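Local coordinates for protein DUF199/WhiA (Thermotoga maritima, PDB 3HYI), which probably binds DNA through a C-terminal helix-turn-helix domain joined to a degenerate LAGLIDADG homing endonuclease domain, and is probably involved in cell division and chromosome segregation, at residues S70-E75 against T92-E97; S30-F35 against R60-L65; F9-K14 against L53-A58. One frame throughout, in Å; residues are numbered along the deposited sequence.

All three contacts lie in the N-terminal part of the chain, where the degenerate LAGLIDADG domain packs helices against an antiparallel sheet. Helix 56-68 is the common thread: its N-terminal turn meets helix 9-16 in contact 3, its middle packs on helix 25-39 in contact 2, and the chain leaving it enters strand 73-79, the edge strand of contact 1. The centre of contact 2 is about 12 Å from that of contact 1 and 13 Å from that of contact 3. Contacts 2 and 3 alternate along the chain and touch; contact 1 opens after both and joins contact 2 where Val73 packs on Leu63. One helix thus ties the N-terminal helix, helix 25-39 and the sheet together.

Contact 1: residues S70-E75 against T92-E97; sequences SKPVSE and TAEYSE
A classic beta bulge marks the end of the hairpin formed by strands 73-79 and 88-94, at the edge of the antiparallel sheet in the LAGLIDADG-like domain: Ser74 and Glu75 both face Thr92. Thr92 N donates to Glu75 O at 2.9 Å, nearly straight at 168°. In return, Thr92 O takes Ser74 N at 2.8 Å and, more weakly, Glu75 N. Ser74 adds its hydroxyl: with chi1 at 47°, OG sits between its own backbone N and carbonyl carbon and donates to Thr92 O from above the carbonyl plane (3.0 Å), and the same OG lies against the methyl CG2 of Thr92. Just before the bulge, Val73 and Ala93 form a non-hydrogen-bonded pair, with CG1 of Val73 4.2 Å from CB of Ala93; both side chains touch Met66 of helix 56-68. Before strand 73-79 begins, Pro72 sets CG against Glu94 OE1, an oxygen hydrogen-bonded to a glycerol that probably came from the crystallisation liquor, and the bent chain of Lys71 brings CE to Ser96 CB. On the face shared by Thr92 and Glu75 a water bridges the side chains, 2.9 Å from Glu75 OE1 and 2.6 Å from Thr92 OG1.

Contact 2: residues S30-F35 against R60-L65; sequences SELLGF and RRLLNL
Helices 25-39 and 56-68 of the LAGLIDADG-like domain meet here through a buried salt bridge set beside an apolar cluster; the axes of segments 30-35 and 60-65 approach to 10.5 Å and run at 138° to each other. The polar part belongs to Glu31 and Arg61. Glu31 reaches across fully extended, CG anti to the backbone N (chi1 -179°), while the arginine chain bends at chi2 and presents its guanidinium side-on. Arg61 NE donates to Glu31 OE1 at 2.9 Å, and Arg61 NH2 to Glu31 OE2 at 3.2 Å, so each oxygen has its own nitrogen. Both oxygens are met on their syn sides, and the carboxylate and guanidinium planes are nearly coplanar. Neither group depends on the other alone: Glu31 OE2 is also paired with Arg116 of helix 108-122, and Arg61 NH1 donates to the carbonyls of Val18 and Val20. With two arginines beside it, the buried carboxylate is likely to stay ionised.

Of the apolar side chains, Leu65 lies against the bridge. It sets CD2 against the carboxylate carbon of Glu31, 3.7 Å from CD, and lays CD1 over one face of the Arg61 guanidinium, near its rim. Phe35 enters between the side chains of the facing helix. Leu62 lies over one face of its ring, with CB 4.0 Å from Phe35 CE1, whereas Leu65 CD2 and Arg61 CB approach obliquely, toward CE2 and CZ. Phe51 of strand 48-53 touches Leu32, Phe35 and Leu62, tying both helices to the sheet. Beside Phe51 the side chains of Leu32 and Leu62 cross obliquely, and the methyl CD1 of Leu32 meets CD1 of Leu62 at 3.5 Å.

Contact 3: residues F9-K14 against L53-A58; sequences FSEEIK and LHSFAA
Glu11 turns its carboxylate onto the N-terminal end of helix 56-68, meeting the N-cap Ser55 and the backbone of Ala57. Its CG points opposite the backbone N (chi1 -174°), and a turn at chi2 (65°) swings the carboxylate across to the neighbouring helix. The two oxygens divide the work. OE1 receives the hydroxyl of Ser55, with OG at 2.6 Å, and OE2 receives Ala57 N at 3.0 Å; in each case the syn lone pair is used, so the flat group is held at both oxygens and its rotation is fixed.

Ser55 faces two ways. While OG donates to Glu11, it also accepts from Ala58 N (3.2 Å, N-H...O 170°) and thereby closes the turn. Lys14, one turn further along helix 9-16, runs alongside with its chain extended. Its CB packs on Ala57 CB at 3.6 Å and its CD passes Ser55 OG at 3.7 Å, before NZ continues to the carbonyls of Leu120 and Gly123, with Phe119 as a cation-pi partner. Ala57 is thus wedged between the two helix 9-16 residues: Ala57 CB lies 3.3 Å from Glu11 OE2 and 3.5 Å from Lys14 O.

With an alanine in place of Glu11, Ala57 N would probably be left without this acceptor and the Ser55 hydroxyl would probably lose its own, leaving OG held by the Ala58 N-H. A negative carboxylate beside the first backbone N-H groups would also be expected to suit the positive end of the helix dipole. The arrangement is that of a helix N-terminus with a serine N-cap at Ser55, its first turn reinforced by a glutamate from a separate helix.

Contact 1: residues S70-E75 against T92-E97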
ATOM      1  N   SER A  70      21.126  -4.526  33.798  1.00 24.23           N
ATOM      2  CA  SER A  70      21.421  -3.875  35.083  1.00 24.68           C
ATOM      3  C   SER A  70      22.319  -2.644  34.911  1.00 25.04           C
ATOM      4  O   SER A  70      23.293  -2.461  35.647  1.00 25.07           O
ATOM      5  CB  SER A  70      22.044  -4.864  36.081  1.00 24.72           C
ATOM      6  OG  SER A  70      21.220  -6.003  36.253  1.00 24.92           O
ATOM      7  N   LYS A  71      21.976  -1.808  33.933  1.00 25.41           N
ATOM      8  CA  LYS A  71      22.710  -0.577  33.657  1.00 25.71           C
ATOM      9  C   LYS A  71      21.812   0.636  33.924  1.00 25.97           C
ATOM     10  O   LYS A  71      20.661   0.660  33.485  1.00 25.92           O
ATOM     11  CB  LYS A  71      23.192  -0.567  32.208  1.00 25.80           C
ATOM     12  CG  LYS A  71      24.232  -1.641  31.882  1.00 26.12           C
ATOM     13  CD  LYS A  71      25.629  -1.220  32.298  1.00 26.80           C
ATOM     14  CE  LYS A  71      26.679  -2.233  31.851  1.00 27.46           C
ATOM     15  NZ  LYS A  71      26.648  -3.493  32.653  1.00 27.49           N
ATOM     16  N   PRO A  72      22.332   1.645  34.649  1.00 26.18           N
ATOM     17  CA  PRO A  72      21.534   2.818  34.996  1.00 26.38           C
ATOM     18  C   PRO A  72      21.336   3.791  33.836  1.00 26.57           C
ATOM     19  O   PRO A  72      22.268   4.038  33.067  1.00 26.70           O
ATOM     20  CB  PRO A  72      22.368   3.488  36.096  1.00 26.40           C
ATOM     21  CG  PRO A  72      23.765   3.127  35.766  1.00 26.27           C
ATOM     22  CD  PRO A  72      23.701   1.738  35.191  1.00 26.23           C
ATOM     23  N   VAL A  73      20.123   4.324  33.712  1.00 26.75           N
ATOM     24  CA  VAL A  73      19.874   5.474  32.852  1.00 26.83           C
ATOM     25  C   VAL A  73      19.842   6.703  33.759  1.00 26.81           C
ATOM     26  O   VAL A  73      19.160   6.711  34.787  1.00 26.95           O
ATOM     27  CB  VAL A  73      18.570   5.332  32.027  1.00 26.84           C
ATOM     28  CG1 VAL A  73      18.579   4.025  31.243  1.00 26.92           C
ATOM     29  CG2 VAL A  73      17.345   5.412  32.914  1.00 27.19           C
ATOM     30  N   SER A  74      20.601   7.727  33.386  1.00 26.82           N
ATOM     31  CA  SER A  74      20.838   8.881  34.256  1.00 26.79           C
ATOM     32  C   SER A  74      19.806   9.999  34.088  1.00 26.81           C
ATOM     33  O   SER A  74      19.506  10.711  35.048  1.00 26.88           O
ATOM     34  CB  SER A  74      22.244   9.435  34.012  1.00 26.77           C
ATOM     35  OG  SER A  74      22.504   9.572  32.624  1.00 26.69           O
ATOM     36  N   GLU A  75      19.273  10.155  32.879  1.00 26.85           N
ATOM     37  CA  GLU A  75      18.357  11.253  32.577  1.00 26.91           C
ATOM     38  C   GLU A  75      17.360  10.898  31.474  1.00 27.00           C
ATOM     39  O   GLU A  75      17.699  10.208  30.513  1.00 26.96           O
ATOM     40  CB  GLU A  75      19.152  12.503  32.177  1.00 26.86           C
ATOM     41  CG  GLU A  75      18.298  13.663  31.660  1.00 26.92           C
ATOM     42  CD  GLU A  75      19.099  14.928  31.434  1.00 26.87           C
ATOM     43  OE1 GLU A  75      19.557  15.151  30.291  1.00 26.54           O
ATOM     44  OE2 GLU A  75      19.282  15.694  32.404  1.00 27.15           O
ATOM     45  N   THR A  92      19.638   9.561  28.427  1.00 25.03           N
ATOM     46  CA  THR A  92      21.076   9.477  28.663  1.00 24.95           C
ATOM     47  C   THR A  92      21.385   8.267  29.535  1.00 24.92           C
ATOM     48  O   THR A  92      20.833   8.119  30.625  1.00 24.84           O
ATOM     49  CB  THR A  92      21.617  10.748  29.342  1.00 24.94           C
ATOM     50  OG1 THR A  92      21.332  11.885  28.520  1.00 24.96           O
ATOM     51  CG2 THR A  92      23.122  10.648  29.552  1.00 25.06           C
ATOM     52  N   ALA A  93      22.268   7.405  29.040  1.00 25.02           N
ATOM     53  CA  ALA A  93      22.646   6.183  29.738  1.00 25.14           C
ATOM     54  C   ALA A  93      24.159   6.063  29.827  1.00 25.29           C
ATOM     55  O   ALA A  93      24.894   6.737  29.103  1.00 25.11           O
ATOM     56  CB  ALA A  93      22.063   4.974  29.030  1.00 25.14           C
ATOM     57  N   GLU A  94      24.612   5.192  30.722  1.00 25.59           N
ATOM     58  CA  GLU A  94      26.034   4.972  30.948  1.00 25.75           C
ATOM     59  C   GLU A  94      26.614   4.108  29.835  1.00 25.66           C
ATOM     60  O   GLU A  94      26.007   3.111  29.440  1.00 25.64           O
ATOM     61  CB  GLU A  94      26.244   4.293  32.301  1.00 25.89           C
ATOM     62  CG  GLU A  94      27.675   4.348  32.819  1.00 26.55           C
ATOM     63  CD  GLU A  94      27.754   4.194  34.328  1.00 27.25           C
ATOM     64  OE1 GLU A  94      26.889   3.498  34.905  1.00 27.73           O
ATOM     65  OE2 GLU A  94      28.681   4.771  34.938  1.00 28.06           O
ATOM     66  N   TYR A  95      27.781   4.499  29.326  1.00 25.65           N
ATOM     67  CA  TYR A  95      28.470   3.717  28.305  1.00 25.67           C
ATOM     68  C   TYR A  95      29.208   2.539  28.936  1.00 25.71           C
ATOM     69  O   TYR A  95      29.838   2.671  29.991  1.00 25.70           O
ATOM     70  CB  TYR A  95      29.461   4.569  27.505  1.00 25.69           C
ATOM     71  CG  TYR A  95      30.267   3.741  26.525  1.00 25.78           C
ATOM     72  CD1 TYR A  95      29.675   3.228  25.374  1.00 25.78           C
ATOM     73  CD2 TYR A  95      31.607   3.437  26.766  1.00 25.82           C
ATOM     74  CE1 TYR A  95      30.393   2.454  24.479  1.00 25.68           C
ATOM     75  CE2 TYR A  95      32.339   2.660  25.873  1.00 25.99           C
ATOM     76  CZ  TYR A  95      31.720   2.173  24.730  1.00 25.81           C
ATOM     77  OH  TYR A  95      32.420   1.402  23.832  1.00 25.65           O
ATOM     78  N   SER A  96      29.121   1.393  28.271  1.00 25.79           N
ATOM     79  CA  SER A  96      29.869   0.200  28.644  1.00 25.84           C
ATOM     80  C   SER A  96      30.488  -0.394  27.378  1.00 25.82           C
ATOM     81  O   SER A  96      29.825  -0.485  26.345  1.00 25.66           O
ATOM     82  CB  SER A  96      28.938  -0.808  29.323  1.00 25.83           C
ATOM     83  OG  SER A  96      29.586  -2.046  29.548  1.00 26.11           O
ATOM     84  N   GLU A  97      31.755  -0.796  27.459  1.00 25.92           N
ATOM     85  CA  GLU A  97      32.475  -1.320  26.291  1.00 26.07           C
ATOM     86  C   GLU A  97      31.859  -2.628  25.777  1.00 26.26           C
ATOM     87  O   GLU A  97      31.985  -2.961  24.598  1.00 26.14           O
ATOM     88  CB  GLU A  97      33.961  -1.520  26.609  1.00 26.06           C
ATOM     89  CG  GLU A  97      34.655  -0.256  27.118  1.00 26.23           C
ATOM     90  CD  GLU A  97      36.170  -0.357  27.130  1.00 26.10           C
ATOM     91  OE1 GLU A  97      36.706  -1.483  27.044  1.00 26.14           O
ATOM     92  OE2 GLU A  97      36.824   0.702  27.230  1.00 26.02           O
TER
HETATM   93  O   HOH W   1      18.959  12.897  28.528  1.00 29.14           O

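Contact 2: residues S30-F35 against R60-L65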
ATOM      1  N   SER A  30      22.767  -6.811  21.117  1.00 20.87           N
ATOM      2  CA  SER A  30      22.589  -6.639  19.676  1.00 20.62           C
ATOM      3  C   SER A  30      21.442  -5.673  19.380  1.00 20.66           C
ATOM      4  O   SER A  30      21.571  -4.793  18.525  1.00 20.58           O
ATOM      5  CB  SER A  30      22.340  -7.987  18.993  1.00 20.62           C
ATOM      6  OG  SER A  30      22.285  -7.848  17.584  1.00 19.99           O
ATOM      7  N   GLU A  31      20.327  -5.828  20.089  1.00 20.68           N
ATOM      8  CA  GLU A  31      19.201  -4.899  19.933  1.00 20.85           C
ATOM      9  C   GLU A  31      19.552  -3.490  20.410  1.00 20.70           C
ATOM     10  O   GLU A  31      19.136  -2.509  19.794  1.00 20.88           O
ATOM     11  CB  GLU A  31      17.954  -5.398  20.665  1.00 20.84           C
ATOM     12  CG  GLU A  31      16.758  -4.461  20.511  1.00 21.49           C
ATOM     13  CD  GLU A  31      15.497  -4.991  21.144  1.00 22.11           C
ATOM     14  OE1 GLU A  31      14.523  -4.218  21.232  1.00 22.59           O
ATOM     15  OE2 GLU A  31      15.475  -6.168  21.559  1.00 22.34           O
ATOM     16  N   LEU A  32      20.301  -3.396  21.506  1.00 20.58           N
ATOM     17  CA  LEU A  32      20.780  -2.107  22.009  1.00 20.59           C
ATOM     18  C   LEU A  32      21.676  -1.425  20.977  1.00 20.67           C
ATOM     19  O   LEU A  32      21.565  -0.222  20.754  1.00 20.53           O
ATOM     20  CB  LEU A  32      21.537  -2.287  23.326  1.00 20.53           C
ATOM     21  CG  LEU A  32      22.025  -1.007  24.017  1.00 20.97           C
ATOM     22  CD1 LEU A  32      20.851  -0.125  24.437  1.00 20.88           C
ATOM     23  CD2 LEU A  32      22.905  -1.347  25.215  1.00 20.82           C
ATOM     24  N   LEU A  33      22.553  -2.201  20.343  1.00 20.89           N
ATOM     25  CA  LEU A  33      23.420  -1.685  19.283  1.00 20.99           C
ATOM     26  C   LEU A  33      22.591  -1.090  18.146  1.00 21.13           C
ATOM     27  O   LEU A  33      22.979  -0.081  17.558  1.00 21.03           O
ATOM     28  CB  LEU A  33      24.339  -2.788  18.746  1.00 21.05           C
ATOM     29  CG  LEU A  33      25.435  -2.334  17.775  1.00 21.38           C
ATOM     30  CD1 LEU A  33      26.491  -1.507  18.505  1.00 21.78           C
ATOM     31  CD2 LEU A  33      26.068  -3.533  17.078  1.00 21.67           C
ATOM     32  N   GLY A  34      21.452  -1.718  17.849  1.00 21.30           N
ATOM     33  CA  GLY A  34      20.493  -1.186  16.885  1.00 21.40           C
ATOM     34  C   GLY A  34      20.004   0.199  17.272  1.00 21.52           C
ATOM     35  O   GLY A  34      19.962   1.102  16.439  1.00 21.51           O
ATOM     36  N   PHE A  35      19.630   0.354  18.541  1.00 21.75           N
ATOM     37  CA  PHE A  35      19.280   1.663  19.107  1.00 21.74           C
ATOM     38  C   PHE A  35      20.451   2.638  19.002  1.00 22.11           C
ATOM     39  O   PHE A  35      20.275   3.786  18.586  1.00 22.18           O
ATOM     40  CB  PHE A  35      18.882   1.531  20.584  1.00 21.55           C
ATOM     41  CG  PHE A  35      17.430   1.198  20.813  1.00 21.19           C
ATOM     42  CD1 PHE A  35      16.502   2.208  21.034  1.00 20.58           C
ATOM     43  CD2 PHE A  35      17.000  -0.122  20.853  1.00 20.77           C
ATOM     44  CE1 PHE A  35      15.158   1.908  21.265  1.00 20.83           C
ATOM     45  CE2 PHE A  35      15.660  -0.431  21.085  1.00 20.84           C
ATOM     46  CZ  PHE A  35      14.739   0.587  21.292  1.00 20.57           C
ATOM     47  N   ARG A  60      10.456   2.954  26.020  1.00 20.69           N
ATOM     48  CA  ARG A  60      10.163   1.910  27.002  1.00 20.88           C
ATOM     49  C   ARG A  60      10.952   0.625  26.755  1.00 20.94           C
ATOM     50  O   ARG A  60      11.370  -0.038  27.702  1.00 20.98           O
ATOM     51  CB  ARG A  60       8.671   1.591  27.010  1.00 20.82           C
ATOM     52  CG  ARG A  60       7.823   2.693  27.602  1.00 21.29           C
ATOM     53  CD  ARG A  60       6.443   2.187  27.966  1.00 21.60           C
ATOM     54  NE  ARG A  60       5.736   3.157  28.793  1.00 21.88           N
ATOM     55  CZ  ARG A  60       4.965   4.141  28.337  1.00 21.25           C
ATOM     56  NH1 ARG A  60       4.769   4.313  27.036  1.00 21.68           N
ATOM     57  NH2 ARG A  60       4.381   4.960  29.201  1.00 20.69           N
ATOM     58  N   ARG A  61      11.139   0.272  25.487  1.00 20.97           N
ATOM     59  CA  ARG A  61      11.961  -0.878  25.130  1.00 21.18           C
ATOM     60  C   ARG A  61      13.412  -0.660  25.541  1.00 21.26           C
ATOM     61  O   ARG A  61      14.049  -1.567  26.076  1.00 21.56           O
ATOM     62  CB  ARG A  61      11.885  -1.157  23.625  1.00 21.09           C
ATOM     63  CG  ARG A  61      12.614  -2.420  23.188  1.00 21.22           C
ATOM     64  CD  ARG A  61      11.961  -3.659  23.767  1.00 21.43           C
ATOM     65  NE  ARG A  61      12.606  -4.890  23.320  1.00 21.49           N
ATOM     66  CZ  ARG A  61      12.339  -6.101  23.795  1.00 21.10           C
ATOM     67  NH1 ARG A  61      11.432  -6.259  24.752  1.00 21.57           N
ATOM     68  NH2 ARG A  61      12.990  -7.154  23.320  1.00 20.71           N
ATOM     69  N   LEU A  62      13.926   0.540  25.280  1.00 21.30           N
ATOM     70  CA  LEU A  62      15.293   0.894  25.658  1.00 21.42           C
ATOM     71  C   LEU A  62      15.492   0.766  27.163  1.00 21.48           C
ATOM     72  O   LEU A  62      16.526   0.273  27.613  1.00 21.62           O
ATOM     73  CB  LEU A  62      15.628   2.320  25.208  1.00 21.47           C
ATOM     74  CG  LEU A  62      17.051   2.818  25.468  1.00 21.33           C
ATOM     75  CD1 LEU A  62      18.074   1.952  24.742  1.00 21.47           C
ATOM     76  CD2 LEU A  62      17.199   4.285  25.073  1.00 21.07           C
ATOM     77  N   LEU A  63      14.503   1.212  27.935  1.00 21.42           N
ATOM     78  CA  LEU A  63      14.567   1.102  29.390  1.00 21.44           C
ATOM     79  C   LEU A  63      14.552  -0.356  29.838  1.00 21.48           C
ATOM     80  O   LEU A  63      15.265  -0.726  30.773  1.00 21.46           O
ATOM     81  CB  LEU A  63      13.422   1.873  30.059  1.00 21.33           C
ATOM     82  CG  LEU A  63      13.452   3.402  29.965  1.00 21.27           C
ATOM     83  CD1 LEU A  63      12.300   3.998  30.780  1.00 21.39           C
ATOM     84  CD2 LEU A  63      14.782   3.980  30.423  1.00 20.61           C
ATOM     85  N   ASN A  64      13.747  -1.180  29.170  1.00 21.61           N
ATOM     86  CA  ASN A  64      13.691  -2.608  29.489  1.00 21.80           C
ATOM     87  C   ASN A  64      14.996  -3.346  29.166  1.00 22.06           C
ATOM     88  O   ASN A  64      15.380  -4.274  29.882  1.00 22.29           O
ATOM     89  CB  ASN A  64      12.518  -3.279  28.773  1.00 21.67           C
ATOM     90  CG  ASN A  64      11.160  -2.808  29.287  1.00 21.22           C
ATOM     91  OD1 ASN A  64      11.056  -2.188  30.346  1.00 20.10           O
ATOM     92  ND2 ASN A  64      10.108  -3.115  28.532  1.00 19.67           N
ATOM     93  N   LEU A  65      15.668  -2.940  28.091  1.00 22.23           N
ATOM     94  CA  LEU A  65      16.972  -3.511  27.729  1.00 22.48           C
ATOM     95  C   LEU A  65      18.036  -3.165  28.765  1.00 22.50           C
ATOM     96  O   LEU A  65      18.808  -4.028  29.186  1.00 22.56           O
ATOM     97  CB  LEU A  65      17.418  -3.011  26.347  1.00 22.52           C
ATOM     98  CG  LEU A  65      17.058  -3.846  25.109  1.00 22.71           C
ATOM     99  CD1 LEU A  65      15.887  -4.763  25.354  1.00 23.15           C
ATOM    100  CD2 LEU A  65      16.771  -2.922  23.932  1.00 22.15           C
TER

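Contact 3: residues F9-K14 against L53-A58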
ATOM      1  N   PHE A   9      -0.413   4.158  13.049  1.00 25.48           N
ATOM      2  CA  PHE A   9      -0.292   2.735  12.785  1.00 25.28           C
ATOM      3  C   PHE A   9       1.090   2.214  13.175  1.00 25.07           C
ATOM      4  O   PHE A   9       1.232   1.104  13.690  1.00 24.93           O
ATOM      5  CB  PHE A   9      -0.523   2.496  11.300  1.00 25.21           C
ATOM      6  CG  PHE A   9      -0.570   1.059  10.927  1.00 25.17           C
ATOM      7  CD1 PHE A   9      -1.763   0.357  10.999  1.00 25.28           C
ATOM      8  CD2 PHE A   9       0.571   0.403  10.500  1.00 24.91           C
ATOM      9  CE1 PHE A   9      -1.816  -0.974  10.653  1.00 25.25           C
ATOM     10  CE2 PHE A   9       0.526  -0.927  10.150  1.00 25.04           C
ATOM     11  CZ  PHE A   9      -0.667  -1.620  10.228  1.00 25.25           C
ATOM     12  N   SER A  10       2.098   3.037  12.904  1.00 24.85           N
ATOM     13  CA  SER A  10       3.491   2.717  13.186  1.00 24.67           C
ATOM     14  C   SER A  10       3.749   2.517  14.676  1.00 24.53           C
ATOM     15  O   SER A  10       4.392   1.547  15.070  1.00 24.08           O
ATOM     16  CB  SER A  10       4.392   3.839  12.665  1.00 24.66           C
ATOM     17  OG  SER A  10       5.734   3.407  12.557  1.00 24.60           O
ATOM     18  N   GLU A  11       3.259   3.445  15.496  1.00 24.58           N
ATOM     19  CA  GLU A  11       3.424   3.349  16.949  1.00 24.63           C
ATOM     20  C   GLU A  11       2.676   2.142  17.519  1.00 24.46           C
ATOM     21  O   GLU A  11       3.130   1.539  18.486  1.00 24.40           O
ATOM     22  CB  GLU A  11       2.962   4.640  17.635  1.00 24.75           C
ATOM     23  CG  GLU A  11       3.213   4.712  19.160  1.00 24.95           C
ATOM     24  CD  GLU A  11       4.688   4.727  19.555  1.00 25.41           C
ATOM     25  OE1 GLU A  11       5.567   4.821  18.669  1.00 25.63           O
ATOM     26  OE2 GLU A  11       4.967   4.652  20.770  1.00 25.30           O
ATOM     27  N   GLU A  12       1.539   1.794  16.918  1.00 24.29           N
ATOM     28  CA  GLU A  12       0.790   0.595  17.313  1.00 24.15           C
ATOM     29  C   GLU A  12       1.598  -0.688  17.096  1.00 23.86           C
ATOM     30  O   GLU A  12       1.548  -1.604  17.918  1.00 23.70           O
ATOM     31  CB  GLU A  12      -0.538   0.509  16.559  1.00 24.19           C
ATOM     32  CG  GLU A  12      -1.601   1.446  17.088  1.00 24.57           C
ATOM     33  CD  GLU A  12      -2.920   1.289  16.360  1.00 25.10           C
ATOM     34  OE1 GLU A  12      -3.929   0.985  17.024  1.00 25.69           O
ATOM     35  OE2 GLU A  12      -2.947   1.458  15.121  1.00 25.44           O
ATOM     36  N   ILE A  13       2.331  -0.746  15.987  1.00 23.63           N
ATOM     37  CA  ILE A  13       3.273  -1.838  15.733  1.00 23.52           C
ATOM     38  C   ILE A  13       4.376  -1.850  16.788  1.00 23.32           C
ATOM     39  O   ILE A  13       4.704  -2.899  17.335  1.00 23.34           O
ATOM     40  CB  ILE A  13       3.912  -1.718  14.329  1.00 23.63           C
ATOM     41  CG1 ILE A  13       2.874  -2.000  13.244  1.00 23.94           C
ATOM     42  CG2 ILE A  13       5.087  -2.681  14.173  1.00 23.71           C
ATOM     43  CD1 ILE A  13       3.156  -1.265  11.969  1.00 24.22           C
ATOM     44  N   LYS A  14       4.938  -0.681  17.075  1.00 23.17           N
ATOM     45  CA  LYS A  14       6.032  -0.569  18.043  1.00 23.02           C
ATOM     46  C   LYS A  14       5.620  -0.926  19.478  1.00 23.15           C
ATOM     47  O   LYS A  14       6.440  -1.421  20.249  1.00 22.91           O
ATOM     48  CB  LYS A  14       6.656   0.829  17.984  1.00 22.87           C
ATOM     49  CG  LYS A  14       7.428   1.059  16.701  1.00 22.27           C
ATOM     50  CD  LYS A  14       8.090   2.416  16.647  1.00 21.49           C
ATOM     51  CE  LYS A  14       8.813   2.598  15.322  1.00 20.62           C
ATOM     52  NZ  LYS A  14       9.714   3.775  15.318  1.00 19.64           N
ATOM     53  N   LEU A  53      14.822   9.826  20.777  1.00 23.45           N
ATOM     54  CA  LEU A  53      13.735   8.936  20.362  1.00 23.30           C
ATOM     55  C   LEU A  53      12.407   9.674  20.224  1.00 23.02           C
ATOM     56  O   LEU A  53      12.000  10.402  21.125  1.00 23.26           O
ATOM     57  CB  LEU A  53      13.577   7.795  21.371  1.00 23.37           C
ATOM     58  CG  LEU A  53      14.789   6.881  21.585  1.00 23.71           C
ATOM     59  CD1 LEU A  53      14.511   5.891  22.709  1.00 23.89           C
ATOM     60  CD2 LEU A  53      15.168   6.138  20.300  1.00 23.79           C
ATOM     61  N   HIS A  54      11.733   9.471  19.094  1.00 22.63           N
ATOM     62  CA  HIS A  54      10.418  10.068  18.852  1.00 22.40           C
ATOM     63  C   HIS A  54       9.272   9.126  19.225  1.00 22.05           C
ATOM     64  O   HIS A  54       8.105   9.507  19.145  1.00 22.10           O
ATOM     65  CB  HIS A  54      10.299  10.498  17.391  1.00 22.29           C
ATOM     66  CG  HIS A  54      11.274  11.564  17.004  1.00 22.36           C
ATOM     67  ND1 HIS A  54      12.588  11.290  16.694  1.00 22.06           N
ATOM     68  CD2 HIS A  54      11.133  12.906  16.894  1.00 22.05           C
ATOM     69  CE1 HIS A  54      13.214  12.415  16.400  1.00 22.35           C
ATOM     70  NE2 HIS A  54      12.353  13.412  16.513  1.00 22.19           N
ATOM     71  N   SER A  55       9.609   7.908  19.644  1.00 21.59           N
ATOM     72  CA  SER A  55       8.617   6.903  20.011  1.00 21.24           C
ATOM     73  C   SER A  55       8.675   6.597  21.507  1.00 20.95           C
ATOM     74  O   SER A  55       9.756   6.399  22.064  1.00 20.87           O
ATOM     75  CB  SER A  55       8.863   5.627  19.211  1.00 21.17           C
ATOM     76  OG  SER A  55       7.983   4.591  19.605  1.00 21.25           O
ATOM     77  N   PHE A  56       7.510   6.563  22.150  1.00 20.59           N
ATOM     78  CA  PHE A  56       7.408   6.144  23.550  1.00 20.45           C
ATOM     79  C   PHE A  56       7.570   4.634  23.688  1.00 20.23           C
ATOM     80  O   PHE A  56       8.127   4.161  24.677  1.00 20.18           O
ATOM     81  CB  PHE A  56       6.080   6.585  24.167  1.00 20.41           C
ATOM     82  CG  PHE A  56       6.012   8.056  24.454  1.00 20.67           C
ATOM     83  CD1 PHE A  56       5.253   8.904  23.653  1.00 20.48           C
ATOM     84  CD2 PHE A  56       6.717   8.598  25.519  1.00 20.35           C
ATOM     85  CE1 PHE A  56       5.195  10.260  23.918  1.00 20.29           C
ATOM     86  CE2 PHE A  56       6.665   9.954  25.785  1.00 20.30           C
ATOM     87  CZ  PHE A  56       5.906  10.787  24.984  1.00 20.25           C
ATOM     88  N   ALA A  57       7.074   3.883  22.707  1.00 20.02           N
ATOM     89  CA  ALA A  57       7.285   2.435  22.668  1.00 19.94           C
ATOM     90  C   ALA A  57       8.781   2.123  22.611  1.00 19.88           C
ATOM     91  O   ALA A  57       9.270   1.266  23.347  1.00 19.73           O
ATOM     92  CB  ALA A  57       6.571   1.822  21.473  1.00 19.87           C
ATOM     93  N   ALA A  58       9.496   2.831  21.739  1.00 19.88           N
ATOM     94  CA  ALA A  58      10.953   2.697  21.629  1.00 19.99           C
ATOM     95  C   ALA A  58      11.665   3.066  22.934  1.00 19.98           C
ATOM     96  O   ALA A  58      12.598   2.383  23.344  1.00 19.87           O
ATOM     97  CB  ALA A  58      11.481   3.550  20.485  1.00 19.87           C
TER